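Chorismate mutase (Paraburkholderia phymatum, PDB 5TS9) probably catalyses the rearrangement of chorismate to prephenate, as an all-helical, dimeric member of the type II chorismate mutase family. Local coordinates at residues A[13-18]-A[126-131]; A[24-29]-A[78-83]; A[61-66]-A[120-125]; A[82-87]-A[159-164]. All blocks are in the same frame, centred on the assembly; numbering follows the deposited sequence. Where two conformers were deposited one is given.

How the contacts relate
From the N terminus, residues 13-18 meet 126-131, so contact 1 closes the long loop that holds both contact 2 and contact 3. Contact 2 joins helix 16-39 to helix 67-95. Contact 3 starts between the halves of contact 2, at 61-66, and crosses it by reaching 120-125 on helix 106-128. Contact 4 begins where contact 2 ends, sharing K82 and E83, and runs on to helix 156-165, crossing contacts 1 and 3. Contacts 2 and 4 lie side by side, centres about 6 Å apart, and both touch the second subunit; contacts 1 and 3 adjoin each other along helix 106-128.

Contact 1: A[13-18]-A[126-131]; sequences DAFVPL and QSVAPL
The ring of F15 receives V128 on one face and L131 at its edge. CG2 of V128 sits over that face, 3.8 Å from the ring centroid and 25° off the normal, a CH-pi contact displaced toward the CE1 side of the rim. At the edge, the carbonyl O of L131 lies in the ring plane, 3.5 Å from F15 CZ, where the slightly positive C-H rim should suit an oxygen better than the pi cloud would. CB of L131 supports the same corner, 3.6 Å from F15 CZ.

V128 works as a two-pronged wedge. With chi1 at 82°, CG1 falls between the backbone N and the carbonyl carbon while CG2 points opposite the N. Both methyls lie against F15, but CG2 also nears the A14 carbonyl O, and CG1 reaches L18 CD2 at 3.8 Å. These residues pack the turn between helix 10-14 and helix 16-39 against the C-terminal part of helix 106-128. C137 and L140 of helix 137-151 also pack on F15, and C137 forms a disulfide with C170; such a bond in an all-helical protein probably made with a signal sequence is consistent with the exported AroQ-type mutases. On the more exposed flank, A14 CB presses against L131 CD1 at 3.4 Å, tighter than usual for two methyl carbons.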
# COMPACT_ATOMS: atom_id res chain seq x y z
N ASP A 13 22.46 -1.56 12.31
CA ASP A 13 21.62 -0.99 13.35
C ASP A 13 21.22 0.45 13.06
O ASP A 13 20.27 0.94 13.68
CB ASP A 13 22.34 -0.99 14.70
CG ASP A 13 22.41 -2.36 15.32
OD1 ASP A 13 23.03 -2.49 16.40
OD2 ASP A 13 21.86 -3.32 14.72
N ALA A 14 21.93 1.12 12.15
CA ALA A 14 21.82 2.58 12.06
C ALA A 14 20.42 3.04 11.66
O ALA A 14 19.99 4.13 12.05
CB ALA A 14 22.85 3.11 11.07
N PHE A 15 19.71 2.23 10.89
CA PHE A 15 18.36 2.61 10.47
C PHE A 15 17.29 2.19 11.46
O PHE A 15 16.11 2.48 11.24
CB PHE A 15 18.07 2.01 9.08
CG PHE A 15 18.83 2.67 7.96
CD1 PHE A 15 18.42 3.89 7.46
CD2 PHE A 15 19.97 2.09 7.43
CE1 PHE A 15 19.12 4.52 6.43
CE2 PHE A 15 20.68 2.71 6.41
CZ PHE A 15 20.26 3.92 5.91
N VAL A 16 17.67 1.53 12.55
CA VAL A 16 16.65 0.95 13.43
C VAL A 16 15.80 2.02 14.12
O VAL A 16 14.58 1.86 14.17
CB VAL A 16 17.27 -0.01 14.46
CG1 VAL A 16 16.28 -0.25 15.59
CG2 VAL A 16 17.63 -1.31 13.79
N PRO A 17 16.38 3.09 14.70
CA PRO A 17 15.52 4.12 15.29
C PRO A 17 14.57 4.78 14.29
O PRO A 17 13.42 5.07 14.62
CB PRO A 17 16.53 5.13 15.88
CG PRO A 17 17.76 4.32 16.14
CD PRO A 17 17.81 3.35 14.99
N LEU A 18 15.02 5.02 13.05
CA LEU A 18 14.12 5.54 12.03
C LEU A 18 12.99 4.56 11.74
O LEU A 18 11.81 4.94 11.72
CB LEU A 18 14.91 5.87 10.76
CG LEU A 18 14.12 6.28 9.50
CD1 LEU A 18 13.21 7.43 9.81
CD2 LEU A 18 15.09 6.65 8.39
N GLN A 126 17.19 12.85 9.44
CA GLN A 126 18.37 13.70 9.51
C GLN A 126 19.55 12.95 10.12
O GLN A 126 20.66 12.99 9.58
CB GLN A 126 18.04 14.96 10.30
CG GLN A 126 19.22 15.88 10.48
CD GLN A 126 18.85 17.12 11.25
OE1 GLN A 126 18.04 17.07 12.18
NE2 GLN A 126 19.42 18.25 10.87
N SER A 127 19.32 12.25 11.23
CA SER A 127 20.41 11.54 11.89
C SER A 127 21.05 10.49 10.98
O SER A 127 22.25 10.25 11.08
CB SER A 127 19.91 10.87 13.17
OG SER A 127 19.51 11.83 14.11
N VAL A 128 20.28 9.87 10.09
CA VAL A 128 20.82 8.78 9.27
C VAL A 128 21.14 9.24 7.85
O VAL A 128 21.53 8.41 7.01
CB VAL A 128 19.89 7.56 9.28
CG1 VAL A 128 18.74 7.72 8.28
CG2 VAL A 128 20.66 6.30 9.05
N ALA A 129 21.03 10.54 7.57
CA ALA A 129 21.30 11.16 6.28
C ALA A 129 22.55 10.63 5.59
O ALA A 129 22.50 10.37 4.38
CB ALA A 129 21.41 12.68 6.45
N PRO A 130 23.68 10.46 6.28
CA PRO A 130 24.87 9.92 5.58
C PRO A 130 24.62 8.60 4.89
O PRO A 130 25.06 8.44 3.75
CB PRO A 130 25.91 9.79 6.70
CG PRO A 130 25.52 10.81 7.69
CD PRO A 130 24.02 10.83 7.67
N LEU A 131 23.93 7.64 5.53
CA LEU A 131 23.84 6.30 4.98
C LEU A 131 22.72 6.13 3.95
O LEU A 131 22.55 5.02 3.44
CB LEU A 131 23.64 5.28 6.10
CG LEU A 131 24.65 5.45 7.22
CD1 LEU A 131 24.01 5.03 8.50
CD2 LEU A 131 25.90 4.64 6.95

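Contact 2: A[24-29]-A[78-83]; sequences DRLNTA and VEANKE
The carbonyl O of R25, which has N81 ND2 at 3.2 Å across the helix pair, is gripped twice by T28 of its own helix. T28 OG1 donates at 2.7 Å to R25 O, nearly in line with the C=O bond (162°), and T28 N adds a second, longer bond. N81 is the knob of a knobs-into-holes contact: its side chain drops among R25, L26, T28 and A29 where helix 16-39 crosses helix 67-95 at -39°, both running roughly the same way, in the helical core of this type II mutase.

Two waters tie the amide to the walls of that hole. One accepts from R25 NH1 at 3.0 Å and from N81 ND2 at 2.9 Å, lying at the edge of the guanidinium, whose plane stands 84° from the amide. The other donates to both T28 OG1 and N81 OD1, the latter at 2.8 Å. N81 OD1 also takes a bond from Q85 NE2 one turn along, so the amide's rotation is well defined. Beside it, L26 CD1 rests on A80, 3.5 Å from its O and 3.9 Å from its CB, while the methyl CB of A29 closes to 3.2 Å from N81 OD1.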
# COMPACT_ATOMS: atom_id res chain seq x y z
N ASP A 24 6.02 2.79 14.82
CA ASP A 24 5.09 3.39 15.78
C ASP A 24 3.98 4.16 15.06
O ASP A 24 2.81 4.12 15.47
CB ASP A 24 5.84 4.31 16.75
CG ASP A 24 6.84 3.57 17.61
OD1 ASP A 24 6.67 2.36 17.86
OD2 ASP A 24 7.80 4.22 18.06
N ARG A 25 4.33 4.86 13.98
CA ARG A 25 3.31 5.59 13.22
C ARG A 25 2.35 4.62 12.56
O ARG A 25 1.13 4.82 12.57
CB ARG A 25 3.97 6.49 12.18
CG ARG A 25 3.01 7.57 11.63
CD ARG A 25 3.54 8.27 10.40
NE ARG A 25 2.71 9.44 10.11
CZ ARG A 25 1.51 9.38 9.52
NH1 ARG A 25 1.03 8.22 9.11
NH2 ARG A 25 0.81 10.50 9.33
N LEU A 26 2.90 3.55 11.97
CA LEU A 26 2.08 2.54 11.33
C LEU A 26 1.05 1.97 12.30
O LEU A 26 -0.09 1.73 11.92
CB LEU A 26 2.97 1.44 10.76
CG LEU A 26 2.30 0.37 9.90
CD1 LEU A 26 1.62 1.00 8.65
CD2 LEU A 26 3.36 -0.66 9.50
N ASN A 27 1.43 1.79 13.56
CA ASN A 27 0.56 1.11 14.51
C ASN A 27 -0.67 1.93 14.88
O ASN A 27 -1.64 1.35 15.39
CB ASN A 27 1.33 0.73 15.78
CG ASN A 27 2.11 -0.58 15.62
OD1 ASN A 27 1.63 -1.53 14.99
ND2 ASN A 27 3.30 -0.63 16.20
N THR A 28 -0.68 3.25 14.66
CA THR A 28 -1.92 4.00 14.83
C THR A 28 -3.02 3.54 13.86
O THR A 28 -4.19 3.76 14.14
CB THR A 28 -1.71 5.50 14.62
OG1 THR A 28 -1.32 5.74 13.25
CG2 THR A 28 -0.66 6.05 15.58
N ALA A 29 -2.65 2.91 12.74
CA ALA A 29 -3.65 2.39 11.80
C ALA A 29 -4.66 1.46 12.48
O ALA A 29 -5.85 1.46 12.14
CB ALA A 29 -2.96 1.65 10.65
N VAL A 78 1.52 7.61 4.70
CA VAL A 78 0.06 7.56 4.70
C VAL A 78 -0.43 6.37 3.87
O VAL A 78 -1.42 5.74 4.24
CB VAL A 78 -0.55 8.89 4.23
CG1 VAL A 78 -0.13 10.01 5.16
CG2 VAL A 78 -0.13 9.20 2.83
N GLU A 79 0.27 5.99 2.81
CA GLU A 79 -0.13 4.81 2.04
C GLU A 79 0.06 3.53 2.84
O GLU A 79 -0.75 2.61 2.75
CB GLU A 79 0.65 4.72 0.72
CG GLU A 79 0.36 5.84 -0.25
CD GLU A 79 -1.08 5.85 -0.71
OE1 GLU A 79 -1.66 4.76 -0.88
OE2 GLU A 79 -1.64 6.94 -0.89
N ALA A 80 1.14 3.43 3.61
CA ALA A 80 1.31 2.22 4.42
C ALA A 80 0.20 2.14 5.47
O ALA A 80 -0.34 1.07 5.76
CB ALA A 80 2.68 2.21 5.09
N ASN A 81 -0.17 3.29 6.03
CA ASN A 81 -1.23 3.32 7.03
C ASN A 81 -2.56 2.89 6.43
O ASN A 81 -3.29 2.09 7.02
CB ASN A 81 -1.31 4.73 7.62
CG ASN A 81 -1.69 4.72 9.10
OD1 ASN A 81 -2.87 4.64 9.45
ND2 ASN A 81 -0.69 4.80 9.97
N LYS A 82 -2.90 3.39 5.24
CA LYS A 82 -4.12 2.93 4.57
C LYS A 82 -4.06 1.44 4.23
O LYS A 82 -5.08 0.75 4.33
CB LYS A 82 -4.38 3.77 3.31
CG LYS A 82 -4.51 5.28 3.62
CD LYS A 82 -5.00 6.09 2.43
CE LYS A 82 -3.96 6.12 1.33
NZ LYS A 82 -4.44 6.99 0.18
N GLU A 83 -2.90 0.93 3.82
CA GLU A 83 -2.75 -0.51 3.56
C GLU A 83 -3.24 -1.33 4.75
O GLU A 83 -3.98 -2.31 4.60
CB GLU A 83 -1.29 -0.83 3.26
CG GLU A 83 -0.98 -2.30 3.12
CD GLU A 83 0.46 -2.58 2.66
OE1 GLU A 83 0.80 -3.75 2.43
OE2 GLU A 83 1.26 -1.62 2.54
O HOH W 1 1.92 5.38 8.89
O HOH W 2 -3.12 6.75 11.27

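Contact 3: A[61-66]-A[120-125]; sequences SEYGLT and SIMQNL
M122 crosses the ring of Y63 at about a right angle. M122 CB lies over one face of the ring, 3.9 Å from its centroid and 24° off the normal, with Y63 CD2 the nearest ring atom. Further along the extended methionine chain the sulfur stands oblique to the ring, with SD 4.9 Å from the Y63 centroid, a Met-aromatic contact. Q123 comes to the rim instead: bent at chi2 (59°), its chain curls back and brings NE2 into the ring plane, 3.6 Å from Y63 CE1, with the amide turned 75° from the ring. L65 adds the aliphatic half, its CD1 touching M122 CG at 3.8 Å and L125 CD1 at 4.0 Å.

In the next shell, A119 and Q126 of helix 106-128 also touch Y63, while A70 and F74 of helix 67-95 pack on M122, and I73 on L125. The loop is shaped by G64, whose positive phi turns the chain between Y63 and L65, and by T66, the N-cap of helix 67-95, which bonds through OG1 to D69 N. The linker between helix 46-59 and helix 67-95 is thus laid across helix 106-128. With no hydrogen bond across the contact, and Q123 meeting C-H atoms rather than pointing an N-H at the ring face, cohesion probably comes largely from dispersion and shape fit.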
# COMPACT_ATOMS: atom_id res chain seq x y z
N SER A 61 12.45 21.71 6.30
CA SER A 61 13.70 22.46 6.39
C SER A 61 14.23 22.54 7.82
O SER A 61 15.44 22.72 8.02
CB SER A 61 13.50 23.87 5.82
OG SER A 61 12.51 24.57 6.55
N GLU A 62 13.36 22.42 8.82
CA GLU A 62 13.83 22.45 10.20
C GLU A 62 14.78 21.29 10.51
O GLU A 62 15.53 21.37 11.49
CB GLU A 62 12.65 22.44 11.17
N TYR A 63 14.79 20.24 9.68
CA TYR A 63 15.60 19.04 9.89
C TYR A 63 16.52 18.76 8.70
O TYR A 63 16.85 17.60 8.43
CB TYR A 63 14.70 17.83 10.14
CG TYR A 63 13.85 17.92 11.40
CD1 TYR A 63 14.33 17.49 12.62
CD2 TYR A 63 12.56 18.44 11.35
CE1 TYR A 63 13.55 17.57 13.77
CE2 TYR A 63 11.78 18.53 12.48
CZ TYR A 63 12.28 18.09 13.69
OH TYR A 63 11.51 18.16 14.82
N GLY A 64 16.91 19.80 7.96
CA GLY A 64 17.80 19.62 6.82
C GLY A 64 17.24 18.79 5.68
O GLY A 64 18.00 18.33 4.82
N LEU A 65 15.92 18.58 5.64
CA LEU A 65 15.29 17.83 4.56
C LEU A 65 14.78 18.78 3.48
O LEU A 65 14.33 19.89 3.77
CB LEU A 65 14.13 16.99 5.06
CG LEU A 65 14.44 16.07 6.23
CD1 LEU A 65 13.17 15.33 6.68
CD2 LEU A 65 15.54 15.11 5.82
N THR A 66 14.85 18.32 2.23
CA THR A 66 14.19 19.02 1.14
C THR A 66 12.70 18.77 1.21
O THR A 66 12.23 17.77 1.76
CB THR A 66 14.71 18.58 -0.23
OG1 THR A 66 14.24 17.26 -0.54
CG2 THR A 66 16.23 18.62 -0.29
N SER A 120 9.78 13.06 15.15
CA SER A 120 10.78 12.04 15.44
C SER A 120 11.23 11.33 14.17
O SER A 120 12.40 10.97 14.05
CB SER A 120 10.23 11.02 16.44
OG SER A 120 9.37 10.11 15.80
N ILE A 121 10.33 11.15 13.20
CA ILE A 121 10.73 10.55 11.93
C ILE A 121 11.70 11.48 11.20
O ILE A 121 12.73 11.04 10.68
CB ILE A 121 9.49 10.27 11.06
CG1 ILE A 121 8.74 9.03 11.59
CG2 ILE A 121 9.91 10.12 9.62
CD1 ILE A 121 7.34 8.85 10.99
N MET A 122 11.37 12.77 11.15
CA MET A 122 12.28 13.72 10.51
C MET A 122 13.59 13.83 11.27
O MET A 122 14.66 13.93 10.65
CB MET A 122 11.60 15.09 10.38
CG MET A 122 10.49 15.08 9.31
SD MET A 122 9.84 16.73 9.02
CE MET A 122 8.54 16.39 7.85
N GLN A 123 13.55 13.81 12.60
CA GLN A 123 14.81 13.87 13.35
C GLN A 123 15.67 12.65 13.05
O GLN A 123 16.89 12.76 12.89
CB GLN A 123 14.54 13.99 14.85
CG GLN A 123 15.82 13.99 15.70
CD GLN A 123 16.77 15.14 15.34
OE1 GLN A 123 17.86 14.91 14.81
NE2 GLN A 123 16.35 16.37 15.61
N ASN A 124 15.04 11.47 12.96
CA ASN A 124 15.76 10.24 12.65
C ASN A 124 16.27 10.24 11.20
O ASN A 124 17.37 9.74 10.94
CB ASN A 124 14.84 9.05 12.89
CG ASN A 124 14.60 8.81 14.38
OD1 ASN A 124 15.41 9.20 15.21
ND2 ASN A 124 13.49 8.17 14.71
N LEU A 125 15.47 10.75 10.26
CA LEU A 125 15.94 10.86 8.88
C LEU A 125 17.20 11.69 8.79
O LEU A 125 18.18 11.32 8.12
CB LEU A 125 14.86 11.50 8.02
CG LEU A 125 13.84 10.59 7.37
CD1 LEU A 125 12.63 11.42 6.99
CD2 LEU A 125 14.47 9.93 6.16

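Contact 4: A[82-87]-A[159-164]; sequences KEVQYA and RAALDR
V84 and A161 form the tight spot, V84 CG2 pressing on A161 CB at 3.5 Å, closer than methyl carbons usually come. With chi1 at 173°, CG1 lies across from the backbone N and CG2 from the carbonyl carbon, which brings CG2 to A161; V84 is backed by L26 and A29 of helix 16-39. E83 stretches beside it: its extended chain lays the carboxylate along the small A161 side chain, OE2 3.6 Å from A161 CB. In this conformer OE2 lies 3.4 Å from R164 CB, against the aliphatic root of the arginine; the details are less certain because a second conformer was deposited.

The other side is looser. E83 OE1 approaches A160 CB only at 4.1 Å, and R164 NE stays 5.4 Å from E83 OE2, too far for a salt bridge. The guanidinium is engaged instead by D76 through NH1 and by E79 of the second subunit through NH2. On this flank the partner chain rather than solvent takes over: E83 packs on E83 of the second subunit, and A160 on its L157. Helix 67-95 and helix 156-165 run roughly antiparallel, with 151° between their directions, and the packing of A160 and A161 against E83 and V84, beside a charged dimer interface, is consistent with the all-helical, homodimeric build of secreted AroQ-type chorismate mutases.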
# COMPACT_ATOMS: atom_id res chain seq x y z
N LYS A 82 -2.90 3.39 5.24
CA LYS A 82 -4.12 2.93 4.57
C LYS A 82 -4.06 1.44 4.23
O LYS A 82 -5.08 0.75 4.33
CB LYS A 82 -4.38 3.77 3.31
CG LYS A 82 -4.51 5.28 3.62
CD LYS A 82 -5.00 6.09 2.43
CE LYS A 82 -3.96 6.12 1.33
NZ LYS A 82 -4.44 6.99 0.18
N GLU A 83 -2.90 0.93 3.82
CA GLU A 83 -2.75 -0.51 3.56
C GLU A 83 -3.24 -1.33 4.75
O GLU A 83 -3.98 -2.31 4.60
CB GLU A 83 -1.29 -0.83 3.26
CG GLU A 83 -0.98 -2.30 3.12
CD GLU A 83 0.46 -2.58 2.66
OE1 GLU A 83 0.80 -3.75 2.43
OE2 GLU A 83 1.26 -1.62 2.54
N VAL A 84 -2.80 -0.96 5.95
CA VAL A 84 -3.23 -1.67 7.14
C VAL A 84 -4.73 -1.47 7.36
O VAL A 84 -5.47 -2.42 7.60
CB VAL A 84 -2.41 -1.22 8.36
CG1 VAL A 84 -2.96 -1.83 9.65
CG2 VAL A 84 -0.95 -1.63 8.17
N GLN A 85 -5.20 -0.22 7.26
CA GLN A 85 -6.61 0.05 7.55
C GLN A 85 -7.53 -0.73 6.62
O GLN A 85 -8.52 -1.32 7.07
CB GLN A 85 -6.91 1.55 7.43
CG GLN A 85 -6.25 2.44 8.46
CD GLN A 85 -6.59 3.90 8.23
OE1 GLN A 85 -7.76 4.25 8.03
NE2 GLN A 85 -5.57 4.76 8.26
N TYR A 86 -7.25 -0.72 5.32
CA TYR A 86 -8.14 -1.42 4.39
C TYR A 86 -8.16 -2.92 4.70
O TYR A 86 -9.21 -3.56 4.62
CB TYR A 86 -7.69 -1.21 2.94
CG TYR A 86 -8.09 0.11 2.32
CD1 TYR A 86 -9.44 0.49 2.23
CD2 TYR A 86 -7.13 0.95 1.78
CE1 TYR A 86 -9.81 1.69 1.62
CE2 TYR A 86 -7.47 2.15 1.18
CZ TYR A 86 -8.82 2.52 1.10
OH TYR A 86 -9.17 3.73 0.53
N ALA A 87 -7.00 -3.49 5.02
CA ALA A 87 -6.92 -4.93 5.26
C ALA A 87 -7.64 -5.32 6.54
O ALA A 87 -8.39 -6.31 6.58
CB ALA A 87 -5.46 -5.39 5.32
N ARG A 159 4.27 -6.06 8.95
CA ARG A 159 5.62 -6.03 8.37
C ARG A 159 5.56 -5.66 6.89
O ARG A 159 6.39 -4.87 6.41
CB ARG A 159 6.31 -7.38 8.57
CG ARG A 159 7.80 -7.36 8.16
CD ARG A 159 8.49 -8.71 8.44
NE ARG A 159 8.48 -9.55 7.24
CZ ARG A 159 7.71 -10.63 7.08
NH1 ARG A 159 6.90 -11.02 8.06
NH2 ARG A 159 7.76 -11.32 5.95
N ALA A 160 4.59 -6.21 6.16
CA ALA A 160 4.43 -5.85 4.76
C ALA A 160 4.24 -4.35 4.60
O ALA A 160 4.86 -3.72 3.74
CB ALA A 160 3.25 -6.61 4.14
N ALA A 161 3.41 -3.76 5.46
CA ALA A 161 3.16 -2.33 5.37
C ALA A 161 4.32 -1.52 5.93
O ALA A 161 4.54 -0.38 5.51
CB ALA A 161 1.84 -1.98 6.09
N LEU A 162 5.10 -2.09 6.86
CA LEU A 162 6.34 -1.42 7.24
C LEU A 162 7.30 -1.36 6.04
O LEU A 162 7.93 -0.33 5.79
CB LEU A 162 7.00 -2.11 8.44
CG LEU A 162 8.21 -1.40 9.07
CD1 LEU A 162 7.94 0.07 9.27
CD2 LEU A 162 8.59 -2.03 10.40
N ASP A 163 7.38 -2.45 5.27
CA ASP A 163 8.18 -2.43 4.04
C ASP A 163 7.69 -1.36 3.06
O ASP A 163 8.48 -0.78 2.31
CB ASP A 163 8.15 -3.79 3.34
CG ASP A 163 9.03 -4.87 4.02
OD1 ASP A 163 10.12 -4.56 4.57
OD2 ASP A 163 8.63 -6.05 3.97
N ARG A 164 6.38 -1.10 3.03
CA ARG A 164 5.86 -0.01 2.21
C ARG A 164 6.29 1.34 2.77
O ARG A 164 6.63 2.26 2.01
CB ARG A 164 4.32 -0.10 2.13
CG ARG A 164 3.63 1.04 1.35
CD ARG A 164 3.91 0.91 -0.15
NE ARG A 164 3.32 1.97 -0.97
CZ ARG A 164 3.86 3.17 -1.12
NH1 ARG A 164 4.99 3.47 -0.48
NH2 ARG A 164 3.27 4.08 -1.89